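Autolysin E (Staphylococcus aureus, PDB 4PI8) probably cleaves the glycan strands of peptidoglycan as a cell-wall glycosidase of the lysozyme clan, and binds the disaccharide NAG-NAM. Local coordinates at residues A[170-184]-A[192-205]. The protein carries 1 engineered substitution. Sequence-based numbering, arbitrary orientation.
Sequences EYFENNQLNLYQMRW and HQYASDIRWADKIA. With AMU (N-acetyl-beta-muramic acid), chain B; NAG (2-acetamido-2-deoxy-beta-D-glucopyranose), chain C; SO4 (sulfate ion), chain N.
L179 and A201 lie opposite each other where helix 179-184 runs nearly antiparallel to helix 200-205, axes 9.5 Å apart at 152°, while the loop 192-199 hangs Y194 N on M182 O. L179 is the knob in this packing, set among W200, A201, I204 and A205; its CD2 reaches W200 CH2 at 3.8 Å, with the two side chains nearly perpendicular. R183 bends at chi2 (59°), which turns its guanidinium toward the backbone carbonyls of 195-197; NE bonds almost straight to D197 O from above that carbonyl plane, and W200 N reaches the same oxygen from the opposite face. A195 O and W184 CH2 lie over the two guanidinium faces, and Q25 takes NH2.

Toward the sugar, H192 CE1 sits 3.2 Å above the centre of the Y171 ring in an offset stack, planes 26° apart, and Y194 CD2 approaches the other face. Q176 OE1 orients the H192 ring, accepting from ND1 on an in-plane lone pair (2.8 Å), while Q176 NE2 ties down the backbone at H192 O. Y171 OH then donates to O10 of N-acetylmuramic acid (2.7 Å), whose acetamido methyl C8 lies over the Y194 ring, while N2 bonds to Y194 O. Q193 N holds O7 of NAG. M182, beside the L179 packing, also rests CE against Y194, joining helix 179-184 to the aromatic cluster of Y171, H192 and Y194 that lines the glycan pocket of this lysozyme-clan domain.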
loop_
_atom_site.group_PDB
_atom_site.type_symbol
_atom_site.label_atom_id
_atom_site.label_comp_id
_atom_site.label_asym_id
_atom_site.label_seq_id
_atom_site.Cartn_x
_atom_site.Cartn_y
_atom_site.Cartn_z
ATOM N N GLU A 170 -6.483 9.432 -3.616
ATOM C CA GLU A 170 -6.772 8.585 -4.767
ATOM C C GLU A 170 -7.444 7.264 -4.443
ATOM O O GLU A 170 -8.147 6.722 -5.279
ATOM C CB GLU A 170 -5.526 8.302 -5.588
ATOM C CG GLU A 170 -4.841 9.607 -5.982
ATOM C CD GLU A 170 -5.744 10.565 -6.736
ATOM O OE1 GLU A 170 -6.531 10.093 -7.608
ATOM O OE2 GLU A 170 -5.639 11.785 -6.433
ATOM N N TYR A 171 -7.233 6.706 -3.242
ATOM C CA TYR A 171 -7.823 5.454 -2.826
ATOM C C TYR A 171 -8.918 5.675 -1.803
ATOM O O TYR A 171 -10.097 5.258 -1.993
ATOM C CB TYR A 171 -6.740 4.435 -2.364
ATOM C CG TYR A 171 -6.038 3.860 -3.555
ATOM C CD1 TYR A 171 -5.017 4.565 -4.199
ATOM C CD2 TYR A 171 -6.427 2.651 -4.107
ATOM C CE1 TYR A 171 -4.386 4.091 -5.346
ATOM C CE2 TYR A 171 -5.817 2.193 -5.282
ATOM C CZ TYR A 171 -4.814 2.904 -5.871
ATOM O OH TYR A 171 -4.244 2.424 -7.025
ATOM N N PHE A 172 -8.608 6.282 -0.653
ATOM C CA PHE A 172 -9.619 6.381 0.378
ATOM C C PHE A 172 -10.844 7.219 -0.088
ATOM O O PHE A 172 -11.979 6.896 0.222
ATOM C CB PHE A 172 -9.088 6.924 1.702
ATOM C CG PHE A 172 -8.004 6.106 2.351
ATOM C CD1 PHE A 172 -7.733 4.809 1.971
ATOM C CD2 PHE A 172 -7.356 6.619 3.438
ATOM C CE1 PHE A 172 -6.816 4.056 2.653
ATOM C CE2 PHE A 172 -6.461 5.846 4.129
ATOM C CZ PHE A 172 -6.164 4.567 3.752
ATOM N N GLU A 173 -10.590 8.280 -0.809
ATOM C CA GLU A 173 -11.676 9.125 -1.347
ATOM C C GLU A 173 -12.390 8.456 -2.502
ATOM O O GLU A 173 -13.458 8.956 -2.919
ATOM C CB GLU A 173 -11.153 10.485 -1.743
ATOM C CG GLU A 173 -10.721 11.354 -0.563
ATOM C CD GLU A 173 -11.825 11.652 0.382
ATOM O OE1 GLU A 173 -12.887 12.199 -0.063
ATOM O OE2 GLU A 173 -11.737 11.312 1.539
ATOM N N ASN A 174 -11.875 7.342 -2.981
ATOM C CA ASN A 174 -12.501 6.513 -4.038
ATOM C C ASN A 174 -13.197 5.304 -3.442
ATOM O O ASN A 174 -13.405 4.318 -4.161
ATOM C CB ASN A 174 -11.467 6.099 -5.086
ATOM C CG ASN A 174 -12.084 5.506 -6.350
ATOM O OD1 ASN A 174 -13.039 6.133 -6.879
ATOM N ND2 ASN A 174 -11.658 4.317 -6.772
ATOM N N ASN A 175 -13.477 5.292 -2.132
ATOM C CA ASN A 175 -14.133 4.204 -1.481
ATOM C C ASN A 175 -13.381 2.870 -1.492
ATOM O O ASN A 175 -13.956 1.793 -1.291
ATOM C CB ASN A 175 -15.564 4.026 -2.055
ATOM C CG ASN A 175 -16.471 3.242 -1.136
ATOM O OD1 ASN A 175 -16.419 3.385 0.108
ATOM N ND2 ASN A 175 -17.359 2.399 -1.728
ATOM N N GLN A 176 -12.051 2.967 -1.562
ATOM C CA GLN A 176 -11.170 1.786 -1.368
ATOM C C GLN A 176 -10.523 2.042 0.008
ATOM O O GLN A 176 -9.507 2.705 0.098
ATOM C CB GLN A 176 -10.176 1.704 -2.514
ATOM C CG GLN A 176 -10.818 1.371 -3.844
ATOM C CD GLN A 176 -9.856 1.472 -5.016
ATOM O OE1 GLN A 176 -9.691 2.537 -5.608
ATOM N NE2 GLN A 176 -9.187 0.416 -5.331
ATOM N N LEU A 177 -11.182 1.524 1.033
ATOM C CA LEU A 177 -10.959 1.871 2.423
ATOM C C LEU A 177 -10.190 0.829 3.197
ATOM O O LEU A 177 -9.885 1.065 4.379
ATOM C CB LEU A 177 -12.317 2.078 3.134
ATOM C CG LEU A 177 -13.333 2.966 2.427
ATOM C CD1 LEU A 177 -14.549 3.076 3.396
ATOM C CD2 LEU A 177 -12.710 4.302 2.159
ATOM N N ASN A 178 -9.969 -0.317 2.613
ATOM C CA ASN A 178 -9.196 -1.390 3.238
ATOM C C ASN A 178 -8.286 -2.018 2.236
ATOM O O ASN A 178 -8.350 -1.726 1.012
ATOM C CB ASN A 178 -10.109 -2.343 3.983
ATOM C CG ASN A 178 -11.005 -3.147 3.089
ATOM O OD1 ASN A 178 -10.656 -3.542 1.980
ATOM N ND2 ASN A 178 -12.201 -3.457 3.644
ATOM N N LEU A 179 -7.349 -2.856 2.705
ATOM C CA LEU A 179 -6.382 -3.402 1.796
ATOM C C LEU A 179 -6.972 -4.216 0.651
ATOM O O LEU A 179 -6.542 -4.192 -0.484
ATOM C CB LEU A 179 -5.310 -4.243 2.536
ATOM C CG LEU A 179 -4.404 -3.451 3.504
ATOM C CD1 LEU A 179 -3.690 -4.431 4.403
ATOM C CD2 LEU A 179 -3.441 -2.528 2.823
ATOM N N TYR A 180 -7.957 -5.039 1.028
ATOM C CA TYR A 180 -8.663 -5.855 0.019
ATOM C C TYR A 180 -9.224 -4.986 -1.124
ATOM O O TYR A 180 -9.073 -5.317 -2.276
ATOM C CB TYR A 180 -9.797 -6.669 0.663
ATOM C CG TYR A 180 -10.387 -7.654 -0.319
ATOM C CD1 TYR A 180 -9.801 -8.875 -0.557
ATOM C CD2 TYR A 180 -11.513 -7.352 -1.049
ATOM C CE1 TYR A 180 -10.295 -9.751 -1.502
ATOM C CE2 TYR A 180 -11.995 -8.237 -2.012
ATOM C CZ TYR A 180 -11.399 -9.422 -2.214
ATOM O OH TYR A 180 -11.884 -10.294 -3.213
ATOM N N GLN A 181 -9.885 -3.907 -0.733
ATOM C CA GLN A 181 -10.461 -3.003 -1.736
ATOM C C GLN A 181 -9.403 -2.298 -2.542
ATOM O O GLN A 181 -9.569 -2.065 -3.747
ATOM C CB GLN A 181 -11.411 -1.986 -1.149
ATOM C CG GLN A 181 -12.654 -2.588 -0.508
ATOM C CD GLN A 181 -13.419 -1.564 0.268
ATOM O OE1 GLN A 181 -12.867 -0.779 1.042
ATOM N NE2 GLN A 181 -14.743 -1.515 0.048
ATOM N N MET A 182 -8.302 -1.895 -1.902
ATOM C CA MET A 182 -7.197 -1.249 -2.626
ATOM C C MET A 182 -6.630 -2.211 -3.657
ATOM O O MET A 182 -6.212 -1.773 -4.757
ATOM C CB MET A 182 -6.110 -0.803 -1.639
ATOM C CG MET A 182 -6.534 0.364 -0.777
ATOM S SD MET A 182 -5.313 0.824 0.470
ATOM C CE MET A 182 -4.081 1.621 -0.565
ATOM N N ARG A 183 -6.544 -3.499 -3.317
ATOM C CA ARG A 183 -5.929 -4.470 -4.181
ATOM C C ARG A 183 -6.851 -4.999 -5.299
ATOM O O ARG A 183 -6.388 -5.268 -6.401
ATOM C CB ARG A 183 -5.375 -5.640 -3.364
ATOM C CG ARG A 183 -4.754 -6.749 -4.170
ATOM C CD ARG A 183 -3.583 -6.300 -5.051
ATOM N NE ARG A 183 -3.039 -7.393 -5.864
ATOM C CZ ARG A 183 -3.537 -7.790 -7.027
ATOM N NH1 ARG A 183 -4.663 -7.269 -7.497
ATOM N NH2 ARG A 183 -2.918 -8.755 -7.701
ATOM N N TRP A 184 -8.120 -5.242 -4.963
ATOM C CA TRP A 184 -9.003 -5.980 -5.841
ATOM C C TRP A 184 -10.232 -5.156 -6.276
ATOM O O TRP A 184 -11.041 -5.665 -7.051
ATOM C CB TRP A 184 -9.461 -7.288 -5.168
ATOM C CG TRP A 184 -8.362 -8.234 -4.807
ATOM C CD1 TRP A 184 -7.923 -8.517 -3.559
ATOM C CD2 TRP A 184 -7.590 -9.035 -5.703
ATOM N NE1 TRP A 184 -6.892 -9.386 -3.652
ATOM C CE2 TRP A 184 -6.661 -9.742 -4.938
ATOM C CE3 TRP A 184 -7.574 -9.213 -7.103
ATOM C CZ2 TRP A 184 -5.747 -10.620 -5.500
ATOM C CZ3 TRP A 184 -6.681 -10.102 -7.643
ATOM C CH2 TRP A 184 -5.761 -10.784 -6.822
ATOM N N HIS A 192 -8.016 0.382 -11.263
ATOM C CA HIS A 192 -7.553 1.186 -10.134
ATOM C C HIS A 192 -7.119 0.300 -8.969
ATOM O O HIS A 192 -7.531 0.572 -7.807
ATOM C CB HIS A 192 -8.579 2.246 -9.710
ATOM C CG HIS A 192 -7.924 3.368 -8.983
ATOM N ND1 HIS A 192 -8.014 3.522 -7.607
ATOM C CD2 HIS A 192 -7.016 4.286 -9.404
ATOM C CE1 HIS A 192 -7.238 4.521 -7.233
ATOM N NE2 HIS A 192 -6.608 5.000 -8.292
ATOM N N GLN A 193 -6.238 -0.618 -9.236
ATOM C CA GLN A 193 -5.712 -1.551 -8.182
ATOM C C GLN A 193 -4.300 -1.166 -7.841
ATOM O O GLN A 193 -3.463 -0.832 -8.663
ATOM C CB GLN A 193 -5.829 -2.969 -8.684
ATOM C CG GLN A 193 -7.305 -3.339 -8.767
ATOM C CD GLN A 193 -7.721 -4.727 -9.249
ATOM O OE1 GLN A 193 -8.904 -5.012 -9.156
ATOM N NE2 GLN A 193 -6.828 -5.502 -9.776
ATOM N N TYR A 194 -3.997 -1.274 -6.531
ATOM C CA TYR A 194 -2.754 -0.651 -6.044
ATOM C C TYR A 194 -1.543 -1.384 -6.486
ATOM O O TYR A 194 -0.464 -0.767 -6.634
ATOM C CB TYR A 194 -2.812 -0.535 -4.508
ATOM C CG TYR A 194 -1.871 0.574 -3.977
ATOM C CD1 TYR A 194 -0.496 0.312 -3.830
ATOM C CD2 TYR A 194 -2.335 1.796 -3.667
ATOM C CE1 TYR A 194 0.347 1.340 -3.459
ATOM C CE2 TYR A 194 -1.462 2.834 -3.288
ATOM C CZ TYR A 194 -0.148 2.557 -3.200
ATOM O OH TYR A 194 0.693 3.626 -2.779
ATOM N N ALA A 195 -1.617 -2.709 -6.629
ATOM C CA ALA A 195 -0.458 -3.502 -6.888
ATOM C C ALA A 195 -0.790 -4.702 -7.733
ATOM O O ALA A 195 -1.963 -5.120 -7.738
ATOM C CB ALA A 195 0.134 -3.932 -5.569
ATOM N N SER A 196 0.226 -5.258 -8.425
ATOM C CA SER A 196 0.050 -6.528 -9.151
ATOM C C SER A 196 0.318 -7.750 -8.346
ATOM O O SER A 196 -0.186 -8.808 -8.642
ATOM C CB SER A 196 0.886 -6.519 -10.429
ATOM O OG SER A 196 2.271 -6.513 -10.134
ATOM N N ASP A 197 1.126 -7.627 -7.275
ATOM C CA ASP A 197 1.423 -8.766 -6.432
ATOM C C ASP A 197 0.110 -9.286 -5.813
ATOM O O ASP A 197 -0.524 -8.582 -5.041
ATOM C CB ASP A 197 2.436 -8.341 -5.359
ATOM C CG ASP A 197 2.810 -9.437 -4.412
ATOM O OD1 ASP A 197 2.355 -10.582 -4.436
ATOM O OD2 ASP A 197 3.607 -9.031 -3.508
ATOM N N ILE A 198 -0.236 -10.547 -6.083
ATOM C CA ILE A 198 -1.448 -11.166 -5.554
ATOM C C ILE A 198 -1.471 -11.314 -4.029
ATOM O O ILE A 198 -2.549 -11.527 -3.452
ATOM C CB ILE A 198 -1.820 -12.486 -6.241
ATOM C CG1 ILE A 198 -0.842 -13.623 -5.860
ATOM C CG2 ILE A 198 -1.995 -12.257 -7.737
ATOM C CD1 ILE A 198 -1.215 -14.961 -6.503
ATOM N N ARG A 199 -0.258 -11.241 -3.421
ATOM C CA ARG A 199 -0.130 -11.281 -1.951
ATOM C C ARG A 199 0.239 -9.940 -1.303
ATOM O O ARG A 199 0.553 -9.867 -0.101
ATOM C CB ARG A 199 0.870 -12.370 -1.545
ATOM C CG ARG A 199 0.282 -13.777 -1.803
ATOM C CD ARG A 199 0.961 -14.895 -1.023
ATOM N NE ARG A 199 0.739 -14.760 0.417
ATOM C CZ ARG A 199 -0.374 -15.127 1.067
ATOM N NH1 ARG A 199 -1.423 -15.664 0.428
ATOM N NH2 ARG A 199 -0.437 -14.953 2.382
ATOM N N TRP A 200 0.106 -8.844 -2.067
ATOM C CA TRP A 200 0.364 -7.491 -1.544
ATOM C C TRP A 200 -0.379 -7.234 -0.274
ATOM O O TRP A 200 0.203 -6.709 0.733
ATOM C CB TRP A 200 -0.025 -6.451 -2.595
ATOM C CG TRP A 200 0.077 -5.023 -2.231
ATOM C CD1 TRP A 200 1.186 -4.212 -2.367
ATOM C CD2 TRP A 200 -0.977 -4.164 -1.725
ATOM N NE1 TRP A 200 0.887 -2.947 -1.968
ATOM C CE2 TRP A 200 -0.436 -2.845 -1.608
ATOM C CE3 TRP A 200 -2.335 -4.353 -1.402
ATOM C CZ2 TRP A 200 -1.167 -1.790 -1.130
ATOM C CZ3 TRP A 200 -3.062 -3.301 -0.969
ATOM C CH2 TRP A 200 -2.492 -2.023 -0.842
ATOM N N ALA A 201 -1.686 -7.480 -0.218
ATOM C CA ALA A 201 -2.456 -7.184 1.001
ATOM C C ALA A 201 -2.031 -8.060 2.141
ATOM O O ALA A 201 -1.990 -7.615 3.316
ATOM C CB ALA A 201 -3.931 -7.302 0.717
ATOM N N ASP A 202 -1.749 -9.323 1.876
ATOM C CA ASP A 202 -1.341 -10.215 2.974
ATOM C C ASP A 202 -0.037 -9.745 3.585
ATOM O O ASP A 202 0.108 -9.844 4.815
ATOM C CB ASP A 202 -1.157 -11.630 2.411
ATOM C CG ASP A 202 -2.399 -12.120 1.759
ATOM O OD1 ASP A 202 -3.337 -12.485 2.474
ATOM O OD2 ASP A 202 -2.493 -12.048 0.536
ATOM N N LYS A 203 0.899 -9.309 2.795
ATOM C CA LYS A 203 2.202 -8.883 3.321
ATOM C C LYS A 203 2.029 -7.663 4.235
ATOM O O LYS A 203 2.604 -7.607 5.355
ATOM C CB LYS A 203 3.184 -8.564 2.243
ATOM C CG LYS A 203 3.531 -9.791 1.391
ATOM C CD LYS A 203 4.309 -9.407 0.125
ATOM C CE LYS A 203 4.778 -10.655 -0.630
ATOM N NZ LYS A 203 5.445 -10.288 -1.884
ATOM N N ILE A 204 1.252 -6.692 3.838
ATOM C CA ILE A 204 1.059 -5.488 4.655
ATOM C C ILE A 204 0.275 -5.869 5.897
ATOM O O ILE A 204 0.592 -5.439 7.018
ATOM C CB ILE A 204 0.353 -4.375 3.805
ATOM C CG1 ILE A 204 1.247 -3.977 2.645
ATOM C CG2 ILE A 204 0.059 -3.191 4.696
ATOM C CD1 ILE A 204 0.596 -3.045 1.679
ATOM N N ALA A 205 -0.770 -6.668 5.732
ATOM C CA ALA A 205 -1.640 -7.095 6.880
ATOM C C ALA A 205 -0.830 -7.849 7.948
ATOM O O ALA A 205 -1.106 -7.662 9.149
ATOM C CB ALA A 205 -2.802 -7.966 6.385
HETATM C C1 AMU B . 0.927 -0.737 -9.676
HETATM C C2 AMU B . 0.414 0.669 -9.791
HETATM C C3 AMU B . -0.946 0.677 -10.506
HETATM C C4 AMU B . -0.792 -0.065 -11.855
HETATM C C5 AMU B . -0.112 -1.386 -11.636
HETATM C C6 AMU B . 0.092 -2.136 -12.955
HETATM C C7 AMU B . 0.481 2.568 -8.170
HETATM C C8 AMU B . 0.091 2.990 -6.770
HETATM C C9 AMU B . -2.533 2.370 -9.856
HETATM C C10 AMU B . -2.475 3.821 -9.575
HETATM C C11 AMU B . -3.847 1.980 -10.527
HETATM O O1 AMU B . 2.207 -0.767 -9.063
HETATM O O3 AMU B . -1.440 1.998 -10.701
HETATM O O4 AMU B . -2.133 -0.191 -12.357
HETATM O O5 AMU B . 1.136 -1.200 -11.015
HETATM O O6 AMU B . 0.565 -3.473 -12.763
HETATM O O7 AMU B . 1.083 3.317 -8.909
HETATM O O10 AMU B . -2.976 4.280 -8.506
HETATM O O11 AMU B . -1.953 4.609 -10.464
HETATM N N2 AMU B . 0.226 1.299 -8.460
HETATM C C1 NAG C . -2.277 0.186 -13.714
HETATM C C2 NAG C . -3.734 -0.179 -14.021
HETATM C C3 NAG C . -4.029 0.205 -15.482
HETATM C C4 NAG C . -3.646 1.642 -15.662
HETATM C C5 NAG C . -2.222 1.938 -15.224
HETATM C C6 NAG C . -2.007 3.422 -15.228
HETATM C C7 NAG C . -4.922 -1.985 -12.765
HETATM C C8 NAG C . -5.193 -3.438 -12.691
HETATM N N2 NAG C . -4.116 -1.569 -13.758
HETATM O O3 NAG C . -5.421 0.051 -15.717
HETATM O O4 NAG C . -3.700 1.957 -17.051
HETATM O O5 NAG C . -2.066 1.568 -13.853
HETATM O O6 NAG C . -0.608 3.564 -14.977
HETATM O O7 NAG C . -5.413 -1.185 -11.958
HETATM S S SO4 N . 3.483 -3.967 -7.655
HETATM O O1 SO4 N . 3.701 -2.995 -6.545
HETATM O O2 SO4 N . 2.570 -3.391 -8.607
HETATM O O3 SO4 N . 3.149 -5.307 -7.089
HETATM O O4 SO4 N . 4.780 -4.117 -8.433
#